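Local coordinates for sugar ABC transporter substrate-binding protein (Treponema pallidum subsp. pallidum, PDB 5U2P) that probably binds a sugar or related solute in the periplasm and delivers it to an ABC transporter, although its ligand has not been established, at residues Asp87-Ser92 against Gly308-Lys313; Asp107-Ala112 against Tyr125-Ala130. All coordinates share one frame; numbering follows the deposited sequence.

Interaction 1 (Asp87-Ser92 against Gly308-Lys313)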
ATOM      1  N   ASP A  87       3.469   6.696 -27.210  1.00 26.05           N
ATOM      2  CA  ASP A  87       4.858   6.664 -26.740  1.00 27.01           C
ATOM      3  C   ASP A  87       4.949   6.481 -25.215  1.00 24.05           C
ATOM      4  O   ASP A  87       5.861   5.819 -24.709  1.00 22.90           O
ATOM      5  CB  ASP A  87       5.599   7.950 -27.125  1.00 23.99           C
ATOM      6  CG  ASP A  87       5.496   8.290 -28.607  1.00 35.43           C
ATOM      7  OD1 ASP A  87       5.645   7.400 -29.464  1.00 30.04           O
ATOM      8  OD2 ASP A  87       5.293   9.486 -28.911  1.00 31.84           O
ATOM      9  N   VAL A  88       4.033   7.126 -24.501  1.00 21.85           N
ATOM     10  CA  VAL A  88       3.937   7.048 -23.049  1.00 20.15           C
ATOM     11  C   VAL A  88       2.556   6.522 -22.684  1.00 26.22           C
ATOM     12  O   VAL A  88       1.559   7.010 -23.210  1.00 22.26           O
ATOM     13  CB  VAL A  88       4.184   8.413 -22.392  1.00 25.75           C
ATOM     14  CG1 VAL A  88       3.937   8.357 -20.881  1.00 24.96           C
ATOM     15  CG2 VAL A  88       5.600   8.855 -22.698  1.00 22.83           C
ATOM     16  N   VAL A  89       2.500   5.519 -21.805  1.00 23.13           N
ATOM     17  CA  VAL A  89       1.224   4.914 -21.429  1.00 17.45           C
ATOM     18  C   VAL A  89       1.114   4.806 -19.916  1.00 19.75           C
ATOM     19  O   VAL A  89       2.086   4.478 -19.219  1.00 22.13           O
ATOM     20  CB  VAL A  89       1.023   3.526 -22.113  1.00 23.02           C
ATOM     21  CG1 VAL A  89       1.009   3.696 -23.618  1.00 30.17           C
ATOM     22  CG2 VAL A  89       2.101   2.520 -21.698  1.00 25.03           C
ATOM     23  N   GLU A  90      -0.077   5.096 -19.401  1.00 19.55           N
ATOM     24  CA  GLU A  90      -0.376   4.858 -18.001  1.00 22.45           C
ATOM     25  C   GLU A  90      -0.388   3.355 -17.712  1.00 28.04           C
ATOM     26  O   GLU A  90      -0.916   2.567 -18.499  1.00 24.72           O
ATOM     27  CB  GLU A  90      -1.724   5.486 -17.597  1.00 19.56           C
ATOM     28  CG  GLU A  90      -2.030   5.233 -16.134  1.00 27.07           C
ATOM     29  CD  GLU A  90      -3.366   5.757 -15.667  1.00 47.06           C
ATOM     30  OE1 GLU A  90      -4.053   6.455 -16.434  1.00 58.23           O
ATOM     31  OE2 GLU A  90      -3.722   5.463 -14.505  1.00 46.22           O
ATOM     32  N   VAL A  91       0.217   2.967 -16.594  1.00 20.22           N
ATOM     33  CA  VAL A  91       0.212   1.579 -16.159  1.00 22.72           C
ATOM     34  C   VAL A  91      -0.126   1.501 -14.687  1.00 21.54           C
ATOM     35  O   VAL A  91       0.074   2.444 -13.938  1.00 24.83           O
ATOM     36  CB  VAL A  91       1.579   0.876 -16.405  1.00 19.99           C
ATOM     37  CG1 VAL A  91       1.874   0.785 -17.910  1.00 24.47           C
ATOM     38  CG2 VAL A  91       2.702   1.601 -15.673  1.00 23.21           C
ATOM     39  N   SER A  92      -0.655   0.346 -14.290  1.00 21.19           N
ATOM     40  CA  SER A  92      -0.900   0.034 -12.895  1.00 20.28           C
ATOM     41  C   SER A  92       0.294  -0.707 -12.305  1.00 28.01           C
ATOM     42  O   SER A  92       0.645  -1.806 -12.743  1.00 29.79           O
ATOM     43  CB  SER A  92      -2.169  -0.809 -12.750  1.00 31.35           C
ATOM     44  OG  SER A  92      -3.323  -0.045 -13.081  1.00 38.88           O
ATOM     45  N   GLY A 308       1.396   4.794 -12.803  1.00 18.67           N
ATOM     46  CA  GLY A 308       2.660   5.253 -13.344  1.00 19.26           C
ATOM     47  C   GLY A 308       2.602   5.466 -14.837  1.00 19.11           C
ATOM     48  O   GLY A 308       1.638   5.082 -15.491  1.00 20.20           O
ATOM     49  N   LEU A 309       3.643   6.089 -15.366  1.00 16.89           N
ATOM     50  CA  LEU A 309       3.767   6.371 -16.787  1.00 17.57           C
ATOM     51  C   LEU A 309       4.948   5.563 -17.305  1.00 20.44           C
ATOM     52  O   LEU A 309       6.077   5.779 -16.867  1.00 18.97           O
ATOM     53  CB  LEU A 309       3.989   7.867 -17.040  1.00 19.78           C
ATOM     54  CG  LEU A 309       2.892   8.804 -16.586  1.00 20.81           C
ATOM     55  CD1 LEU A 309       3.373  10.255 -16.753  1.00 27.02           C
ATOM     56  CD2 LEU A 309       1.635   8.564 -17.382  1.00 24.99           C
ATOM     57  N   ALA A 310       4.686   4.625 -18.208  1.00 20.20           N
ATOM     58  CA  ALA A 310       5.744   3.840 -18.841  1.00 19.01           C
ATOM     59  C   ALA A 310       6.007   4.312 -20.262  1.00 18.64           C
ATOM     60  O   ALA A 310       5.138   4.916 -20.888  1.00 19.88           O
ATOM     61  CB  ALA A 310       5.375   2.349 -18.856  1.00 20.00           C
ATOM     62  N   VAL A 311       7.194   3.986 -20.773  1.00 20.16           N
ATOM     63  CA  VAL A 311       7.559   4.253 -22.169  1.00 21.77           C
ATOM     64  C   VAL A 311       7.410   2.986 -23.019  1.00 19.48           C
ATOM     65  O   VAL A 311       7.941   1.932 -22.680  1.00 22.03           O
ATOM     66  CB  VAL A 311       8.998   4.778 -22.283  1.00 22.17           C
ATOM     67  CG1 VAL A 311       9.352   5.119 -23.742  1.00 24.47           C
ATOM     68  CG2 VAL A 311       9.174   6.028 -21.424  1.00 22.82           C
ATOM     69  N   HIS A 312       6.646   3.116 -24.099  1.00 24.76           N
ATOM     70  CA  HIS A 312       6.474   2.046 -25.081  1.00 24.24           C
ATOM     71  C   HIS A 312       7.791   1.758 -25.794  1.00 25.23           C
ATOM     72  O   HIS A 312       8.344   2.616 -26.477  1.00 28.51           O
ATOM     73  CB  HIS A 312       5.406   2.453 -26.084  1.00 24.25           C
ATOM     74  CG  HIS A 312       5.063   1.396 -27.091  1.00 31.20           C
ATOM     75  ND1 HIS A 312       4.607   1.708 -28.355  1.00 32.94           N
ATOM     76  CD2 HIS A 312       5.068   0.043 -27.017  1.00 28.68           C
ATOM     77  CE1 HIS A 312       4.365   0.594 -29.023  1.00 38.38           C
ATOM     78  NE2 HIS A 312       4.639  -0.432 -28.236  1.00 30.00           N
ATOM     79  N   LYS A 313       8.265   0.536 -25.613  1.00 25.56           N
ATOM     80  CA  LYS A 313       9.573   0.084 -26.075  1.00 33.28           C
ATOM     81  C   LYS A 313       9.740   0.213 -27.578  1.00 31.50           C
ATOM     82  O   LYS A 313      10.826   0.535 -28.058  1.00 32.35           O
ATOM     83  CB  LYS A 313       9.769  -1.378 -25.656  1.00 39.49           C
ATOM     84  CG  LYS A 313      11.174  -1.895 -25.809  1.00 51.55           C
ATOM     85  CD  LYS A 313      11.336  -3.279 -25.177  1.00 45.48           C
ATOM     86  CE  LYS A 313      12.783  -3.739 -25.266  1.00 50.36           C
ATOM     87  NZ  LYS A 313      13.008  -5.030 -24.578  1.00 55.86           N
TER
HETATM   88  O   HOH W   1       4.705   4.644 -29.636  1.00 37.40           O

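Interaction 2 (Asp107-Ala112 against Tyr125-Ala130)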
ATOM      1  N   ASP A 107      13.073  -0.177 -19.725  1.00 26.17           N
ATOM      2  CA  ASP A 107      13.590  -0.316 -18.362  1.00 22.54           C
ATOM      3  C   ASP A 107      14.176   1.010 -17.882  1.00 20.59           C
ATOM      4  O   ASP A 107      15.162   1.499 -18.443  1.00 28.50           O
ATOM      5  CB  ASP A 107      14.649  -1.435 -18.305  1.00 30.35           C
ATOM      6  CG  ASP A 107      15.338  -1.541 -16.946  1.00 49.68           C
ATOM      7  OD1 ASP A 107      14.840  -0.948 -15.975  1.00 30.16           O
ATOM      8  OD2 ASP A 107      16.381  -2.229 -16.844  1.00 49.89           O
ATOM      9  N   LEU A 108      13.538   1.614 -16.876  1.00 23.21           N
ATOM     10  CA  LEU A 108      13.915   2.949 -16.416  1.00 23.60           C
ATOM     11  C   LEU A 108      14.838   2.883 -15.200  1.00 24.30           C
ATOM     12  O   LEU A 108      15.139   3.913 -14.581  1.00 24.08           O
ATOM     13  CB  LEU A 108      12.652   3.780 -16.069  1.00 17.40           C
ATOM     14  CG  LEU A 108      11.645   3.968 -17.210  1.00 20.67           C
ATOM     15  CD1 LEU A 108      10.361   4.680 -16.749  1.00 18.92           C
ATOM     16  CD2 LEU A 108      12.248   4.681 -18.385  1.00 26.25           C
ATOM     17  N   SER A 109      15.294   1.678 -14.862  1.00 25.46           N
ATOM     18  CA  SER A 109      15.992   1.447 -13.593  1.00 26.06           C
ATOM     19  C   SER A 109      17.282   2.256 -13.453  1.00 25.87           C
ATOM     20  O   SER A 109      17.760   2.486 -12.338  1.00 31.49           O
ATOM     21  CB  SER A 109      16.331  -0.040 -13.432  1.00 29.03           C
ATOM     22  OG  SER A 109      15.161  -0.854 -13.402  1.00 31.99           O
ATOM     23  N   LYS A 110      17.847   2.639 -14.586  1.00 27.44           N
ATOM     24  CA  LYS A 110      19.115   3.367 -14.646  1.00 30.05           C
ATOM     25  C   LYS A 110      18.945   4.863 -14.898  1.00 24.80           C
ATOM     26  O   LYS A 110      19.930   5.576 -15.066  1.00 28.43           O
ATOM     27  CB  LYS A 110      20.003   2.773 -15.746  1.00 35.22           C
ATOM     28  CG  LYS A 110      20.198   1.254 -15.634  1.00 45.19           C
ATOM     29  CD  LYS A 110      20.967   0.660 -16.825  1.00 63.41           C
ATOM     30  CE  LYS A 110      20.124   0.613 -18.104  1.00 79.50           C
ATOM     31  NZ  LYS A 110      19.006  -0.378 -18.036  1.00 82.63           N
ATOM     32  N   GLU A 111      17.710   5.361 -14.939  1.00 24.53           N
ATOM     33  CA  GLU A 111      17.504   6.785 -15.175  1.00 29.15           C
ATOM     34  C   GLU A 111      18.002   7.578 -13.969  1.00 24.65           C
ATOM     35  O   GLU A 111      17.998   7.088 -12.825  1.00 26.73           O
ATOM     36  CB  GLU A 111      16.023   7.094 -15.458  1.00 27.28           C
ATOM     37  CG  GLU A 111      15.490   6.448 -16.736  1.00 26.09           C
ATOM     38  CD  GLU A 111      16.295   6.809 -17.971  1.00 44.18           C
ATOM     39  OE1 GLU A 111      16.272   7.985 -18.368  1.00 31.70           O
ATOM     40  OE2 GLU A 111      16.951   5.915 -18.556  1.00 34.25           O
ATOM     41  N   ALA A 112      18.442   8.804 -14.231  1.00 26.61           N
ATOM     42  CA  ALA A 112      19.076   9.629 -13.206  1.00 29.41           C
ATOM     43  C   ALA A 112      18.162   9.996 -12.055  1.00 35.61           C
ATOM     44  O   ALA A 112      18.645  10.340 -10.982  1.00 29.17           O
ATOM     45  CB  ALA A 112      19.631  10.900 -13.837  1.00 31.96           C
ATOM     46  N   TYR A 125      12.121  -8.813 -10.562  1.00 27.96           N
ATOM     47  CA  TYR A 125      13.570  -8.787 -10.706  1.00 30.48           C
ATOM     48  C   TYR A 125      14.173  -7.530 -10.109  1.00 32.22           C
ATOM     49  O   TYR A 125      15.388  -7.359 -10.137  1.00 42.15           O
ATOM     50  CB  TYR A 125      13.986  -8.845 -12.178  1.00 29.63           C
ATOM     51  CG  TYR A 125      13.715 -10.159 -12.891  1.00 29.94           C
ATOM     52  CD1 TYR A 125      14.589 -11.232 -12.771  1.00 28.81           C
ATOM     53  CD2 TYR A 125      12.595 -10.310 -13.709  1.00 28.94           C
ATOM     54  CE1 TYR A 125      14.344 -12.421 -13.426  1.00 30.54           C
ATOM     55  CE2 TYR A 125      12.350 -11.499 -14.374  1.00 31.99           C
ATOM     56  CZ  TYR A 125      13.222 -12.545 -14.224  1.00 33.33           C
ATOM     57  OH  TYR A 125      12.974 -13.724 -14.896  1.00 40.28           O
ATOM     58  N   GLY A 126      13.327  -6.626  -9.622  1.00 25.53           N
ATOM     59  CA  GLY A 126      13.825  -5.418  -8.986  1.00 26.64           C
ATOM     60  C   GLY A 126      13.941  -4.218  -9.917  1.00 32.00           C
ATOM     61  O   GLY A 126      14.555  -3.205  -9.559  1.00 27.89           O
ATOM     62  N   LYS A 127      13.355  -4.318 -11.103  1.00 27.15           N
ATOM     63  CA  LYS A 127      13.519  -3.276 -12.130  1.00 29.43           C
ATOM     64  C   LYS A 127      12.326  -2.334 -12.167  1.00 23.78           C
ATOM     65  O   LYS A 127      11.202  -2.733 -11.893  1.00 23.20           O
ATOM     66  CB  LYS A 127      13.723  -3.914 -13.502  1.00 28.46           C
ATOM     67  CG  LYS A 127      15.080  -4.594 -13.665  1.00 33.55           C
ATOM     68  CD  LYS A 127      15.412  -4.814 -15.134  1.00 54.98           C
ATOM     69  CE  LYS A 127      16.864  -5.246 -15.319  1.00 67.96           C
ATOM     70  NZ  LYS A 127      17.204  -6.430 -14.479  1.00 87.57           N
ATOM     71  N   THR A 128      12.584  -1.076 -12.504  1.00 26.83           N
ATOM     72  CA  THR A 128      11.564  -0.029 -12.472  1.00 22.53           C
ATOM     73  C   THR A 128      11.142   0.271 -13.900  1.00 21.73           C
ATOM     74  O   THR A 128      11.981   0.664 -14.712  1.00 21.50           O
ATOM     75  CB  THR A 128      12.114   1.274 -11.815  1.00 20.63           C
ATOM     76  OG1 THR A 128      12.488   1.014 -10.455  1.00 22.64           O
ATOM     77  CG2 THR A 128      11.087   2.395 -11.845  1.00 23.58           C
ATOM     78  N   PHE A 129       9.857   0.107 -14.212  1.00 22.69           N
ATOM     79  CA  PHE A 129       9.372   0.284 -15.585  1.00 21.79           C
ATOM     80  C   PHE A 129       8.394   1.461 -15.763  1.00 21.33           C
ATOM     81  O   PHE A 129       7.821   1.635 -16.838  1.00 18.53           O
ATOM     82  CB  PHE A 129       8.701  -1.017 -16.071  1.00 21.96           C
ATOM     83  CG  PHE A 129       9.678  -2.088 -16.490  1.00 18.07           C
ATOM     84  CD1 PHE A 129      10.356  -1.992 -17.693  1.00 21.83           C
ATOM     85  CD2 PHE A 129       9.913  -3.187 -15.681  1.00 24.67           C
ATOM     86  CE1 PHE A 129      11.249  -2.981 -18.088  1.00 24.93           C
ATOM     87  CE2 PHE A 129      10.803  -4.165 -16.071  1.00 25.18           C
ATOM     88  CZ  PHE A 129      11.471  -4.055 -17.268  1.00 24.22           C
ATOM     89  N   ALA A 130       8.214   2.292 -14.744  1.00 17.52           N
ATOM     90  CA  ALA A 130       7.379   3.468 -14.911  1.00 17.99           C
ATOM     91  C   ALA A 130       7.774   4.546 -13.912  1.00 19.57           C
ATOM     92  O   ALA A 130       8.291   4.250 -12.827  1.00 19.91           O
ATOM     93  CB  ALA A 130       5.913   3.107 -14.733  1.00 18.54           C
TER

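Interaction 1 (Asp87-Ser92 against Gly308-Lys313)
Val-88 turns CG1 anti to its backbone N (chi1 174°), and this swings the methyl across to Leu-309, whose CB it meets at 3.9 Å on the face that also carries Glu-90 and Val-311. On the reverse face Val-91 holds CG1 anti to its carbonyl carbon, which lays that methyl 3.9 Å from CB of Ala-310; Val-91 CG2 lies 3.6 Å from Gly-308 O. Val-89 with Ala-310 and Val-91 with Gly-308 are the hydrogen-bonded pairs. Ala-310 N reaches Val-89 O at 2.8 Å, and Val-89 N returns the bond to Ala-310 O at 2.9 Å. Beyond the non-hydrogen-bonded pair Val-88 and Val-311, His-312 N hydrogen-bonds to Asp-87 O at 2.9 Å, from above the carbonyl plane. A water in the plane of the His-312 ring joins ND1 to Asp-87 OD1, while OD2 forms a salt bridge with Arg-317. His-42 and Gln-307 hydrogen-bond to Glu-90 OE2, and the backbone N of Arg-39 to OE1. Strand 88-92 lies between 33-39 and 307-311, the latter returning antiparallel from late in the chain, an order consistent with a lobe of a class II periplasmic binding protein; helix 318-329 packs on the Val-88 and Val-311 face, helix 72-81 against Val-89.

Interaction 2 (Asp107-Ala112 against Tyr125-Ala130)
Lys-127 lays its aliphatic chain across the carboxylate of Asp-107 at about a right angle, CD standing 3.2 Å from OD2. The charged ends do not meet: NZ remains 4.9 Å from Asp-107 OD2, so any attraction would act only at a distance, whereas Lys-110 forms a salt bridge with that same oxygen within its own segment. One residue on, Thr-128 supplies, through its backbone N and O, both hydrogen bonds that cross the contact. Its N-H points almost straight at Ser-109 OG, 2.7 Å away with an angle of 165°, and its carbonyl oxygen receives Leu-108 N at 2.8 Å, nearly along the C=O axis. Ser-109 OG in turn donates to Asp-107 OD1 on the syn lone pair, so the hydroxyl relays between the Thr-128 amide and the carboxylate. Ser-109 N reaches OD1 too, from above the carboxylate plane, closing an Asx turn that overlaps the start of the type I turn from Leu-108 to Glu-111. Phe-129 follows, its CE1 3.6 Å from Asp-107 CA. At Ala-130 the contact becomes apolar, with Leu-108 CD1 3.7 Å from the alanine CA. Both segments belong to the connection between helix 101-104 and strand 131-132: Tyr-102 of that helix meets the Phe-129 ring edge-to-face, Pro-101 packs on the same side chain, and Ala-130 leads directly into the strand.

Interaction 2 is nested in sequence inside the loop closed by interaction 1, and their centres lie about 12 Å apart. Ala-130 and Phe-129 join them: Ala-130 CB packs 3.7 Å from Val-91 CG2 and 3.4 Å from Leu-309 O, while Phe-129 O stands 3.3 Å from Ala-310 CB. The turn at 107-112 is hydrogen-bonded to a segment whose far end packs against the sheet and continues into its outermost strand, 131-132, which pairs with 307-311. Here the excursion between helix 101-104 and strand 131-132 is bonded back on itself shortly before it joins the sheet. Both contacts lie on the same side of the chain's centre.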